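Local coordinates for protein SAM-dependent O-methyltransferase (Thermotoga maritima, PDB 1O54) that probably methylates N1 of adenosine 58 in tRNA, taking the methyl group from S-adenosyl-L-methionine, at residues K139-E144 with R165-V170. Sequence-based numbering, arbitrary orientation.
Sequences KVFAYE and RVTIKV
Three groups grip Tyr143 OH: Lys169 NZ reaches it across the strand pair in a weak bond of 3.2 Å, while the backbone N of Asp178 and the carboxylate of Glu179 hold it from the following loop. Lys169 NZ has stronger partners of its own, salt bridges to Asp178 and Glu179, and this cluster would be expected to keep the lysine charged. With CG anti to the carbonyl carbon (chi1 -59°) and a bend at chi3, the Lys169 chain lies over one face of the Tyr143 ring, and Lys169 CD sits 4.2 Å from the centroid of the Tyr143 ring in a CH-pi contact. A leucine in place of Tyr143 would probably leave Lys169 without its flat platform and Asp178 N without its hydroxyl partner. Beneath these side chains, five backbone bonds join residues 139-144 to 165-170 in parallel, from Val140 N to Arg165 O at 2.9 Å through to Glu144 N and Lys169 O. This is one beta-alpha-beta unit of the Rossmann-like methyltransferase fold, with helix 147-159 as its crossover. Just past the C-terminal end of strand 139-143, Glu144, predicted to bind S-adenosyl-L-methionine, turns its carboxylate away to the backbone N of Val121 and Gly122 and to Arg146. On the opposite face from Tyr143, Ala142 CB packs 3.8 Å from Val166 CG1, and Val140 and Val166 meet helix 125-134. Near the other end, Lys139 bends across Thr167 at about a right angle, Lys139 CD 3.3 Å from Arg165 O, and a water bridges Lys139 NZ to Thr167 OG1 while Glu164 O takes a further bond from the amine.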
loop_
_atom_site.group_PDB
_atom_site.type_symbol
_atom_site.label_atom_id
_atom_site.label_comp_id
_atom_site.label_asym_id
_atom_site.label_seq_id
_atom_site.Cartn_x
_atom_site.Cartn_y
_atom_site.Cartn_z
ATOM N N LYS A 139 11.082 -30.494 15.362
ATOM C CA LYS A 139 10.182 -30.373 16.492
ATOM C C LYS A 139 9.916 -28.917 16.822
ATOM O O LYS A 139 10.856 -28.090 16.785
ATOM C CB LYS A 139 10.782 -31.027 17.719
ATOM C CG LYS A 139 9.801 -31.241 18.873
ATOM C CD LYS A 139 8.673 -32.226 18.511
ATOM C CE LYS A 139 9.140 -33.674 18.514
ATOM N NZ LYS A 139 8.034 -34.685 18.446
ATOM N N VAL A 140 8.659 -28.629 17.161
ATOM C CA VAL A 140 8.252 -27.340 17.715
ATOM C C VAL A 140 7.982 -27.517 19.201
ATOM O O VAL A 140 7.169 -28.348 19.602
ATOM C CB VAL A 140 7.013 -26.770 16.999
ATOM C CG1 VAL A 140 6.657 -25.386 17.540
ATOM C CG2 VAL A 140 7.284 -26.711 15.492
ATOM N N PHE A 141 8.696 -26.730 20.007
ATOM C CA PHE A 141 8.471 -26.692 21.470
ATOM C C PHE A 141 7.587 -25.481 21.705
ATOM O O PHE A 141 8.021 -24.321 21.591
ATOM C CB PHE A 141 9.806 -26.600 22.202
ATOM C CG PHE A 141 10.744 -27.704 21.834
ATOM C CD1 PHE A 141 10.631 -28.941 22.421
ATOM C CD2 PHE A 141 11.718 -27.508 20.858
ATOM C CE1 PHE A 141 11.484 -29.972 22.082
ATOM C CE2 PHE A 141 12.554 -28.538 20.493
ATOM C CZ PHE A 141 12.440 -29.766 21.076
ATOM N N ALA A 142 6.330 -25.773 21.981
ATOM C CA ALA A 142 5.290 -24.754 22.059
ATOM C C ALA A 142 4.888 -24.486 23.496
ATOM O O ALA A 142 4.207 -25.312 24.132
ATOM C CB ALA A 142 4.085 -25.204 21.217
ATOM N N TYR A 143 5.312 -23.333 24.008
ATOM C CA TYR A 143 5.071 -22.989 25.390
ATOM C C TYR A 143 3.777 -22.189 25.499
ATOM O O TYR A 143 3.637 -21.128 24.883
ATOM C CB TYR A 143 6.229 -22.187 25.929
ATOM C CG TYR A 143 7.482 -22.983 26.176
ATOM C CD1 TYR A 143 8.271 -23.433 25.140
ATOM C CD2 TYR A 143 7.929 -23.209 27.479
ATOM C CE1 TYR A 143 9.454 -24.145 25.394
ATOM C CE2 TYR A 143 9.087 -23.918 27.740
ATOM C CZ TYR A 143 9.839 -24.385 26.701
ATOM O OH TYR A 143 10.997 -25.084 26.972
ATOM N N GLU A 144 2.853 -22.701 26.280
ATOM C CA GLU A 144 1.567 -22.061 26.486
ATOM C C GLU A 144 1.093 -22.331 27.874
ATOM O O GLU A 144 0.561 -23.399 28.135
ATOM C CB GLU A 144 0.553 -22.593 25.506
ATOM C CG GLU A 144 -0.841 -22.018 25.653
ATOM C CD GLU A 144 -0.851 -20.526 25.538
ATOM O OE1 GLU A 144 -0.808 -20.001 24.387
ATOM O OE2 GLU A 144 -0.867 -19.869 26.605
ATOM N N ARG A 165 4.504 -33.447 15.696
ATOM C CA ARG A 165 5.648 -32.556 15.501
ATOM C C ARG A 165 5.741 -31.435 16.529
ATOM O O ARG A 165 6.682 -30.638 16.486
ATOM C CB ARG A 165 5.578 -31.927 14.110
ATOM C CG ARG A 165 5.535 -32.911 12.964
ATOM C CD ARG A 165 5.464 -32.227 11.650
ATOM N NE ARG A 165 5.459 -33.192 10.551
ATOM C CZ ARG A 165 5.695 -32.869 9.288
ATOM N NH1 ARG A 165 5.933 -31.605 8.950
ATOM N NH2 ARG A 165 5.701 -33.829 8.375
ATOM N N VAL A 166 4.829 -31.416 17.500
ATOM C CA VAL A 166 4.727 -30.319 18.439
ATOM C C VAL A 166 4.651 -30.860 19.851
ATOM O O VAL A 166 3.819 -31.715 20.158
ATOM C CB VAL A 166 3.484 -29.435 18.176
ATOM C CG1 VAL A 166 3.436 -28.250 19.108
ATOM C CG2 VAL A 166 3.488 -28.963 16.710
ATOM N N THR A 167 5.558 -30.383 20.693
ATOM C CA THR A 167 5.540 -30.654 22.125
ATOM C C THR A 167 4.952 -29.431 22.812
ATOM O O THR A 167 5.622 -28.411 22.985
ATOM C CB THR A 167 6.964 -30.949 22.627
ATOM O OG1 THR A 167 7.491 -32.096 21.946
ATOM C CG2 THR A 167 6.993 -31.300 24.111
ATOM N N ILE A 168 3.695 -29.528 23.208
ATOM C CA ILE A 168 3.024 -28.439 23.925
ATOM C C ILE A 168 3.355 -28.508 25.395
ATOM O O ILE A 168 3.084 -29.548 26.035
ATOM C CB ILE A 168 1.488 -28.505 23.728
ATOM C CG1 ILE A 168 1.138 -28.382 22.247
ATOM C CG2 ILE A 168 0.807 -27.384 24.493
ATOM C CD1 ILE A 168 -0.264 -28.832 21.901
ATOM N N LYS A 169 3.953 -27.421 25.919
ATOM C CA LYS A 169 4.444 -27.355 27.277
ATOM C C LYS A 169 3.670 -26.302 28.046
ATOM O O LYS A 169 3.701 -25.110 27.683
ATOM C CB LYS A 169 5.957 -27.064 27.265
ATOM C CG LYS A 169 6.723 -28.144 26.508
ATOM C CD LYS A 169 8.237 -27.868 26.381
ATOM C CE LYS A 169 8.931 -27.838 27.694
ATOM N NZ LYS A 169 10.384 -28.219 27.546
ATOM N N VAL A 170 2.931 -26.724 29.084
ATOM C CA VAL A 170 2.137 -25.781 29.815
ATOM C C VAL A 170 3.041 -25.231 30.879
ATOM O O VAL A 170 3.073 -25.711 31.999
ATOM C CB VAL A 170 0.861 -26.388 30.416
ATOM C CG1 VAL A 170 0.061 -25.309 31.118
ATOM C CG2 VAL A 170 0.040 -27.061 29.326
HETATM O O HOH W 1 6.243 -34.341 20.821
#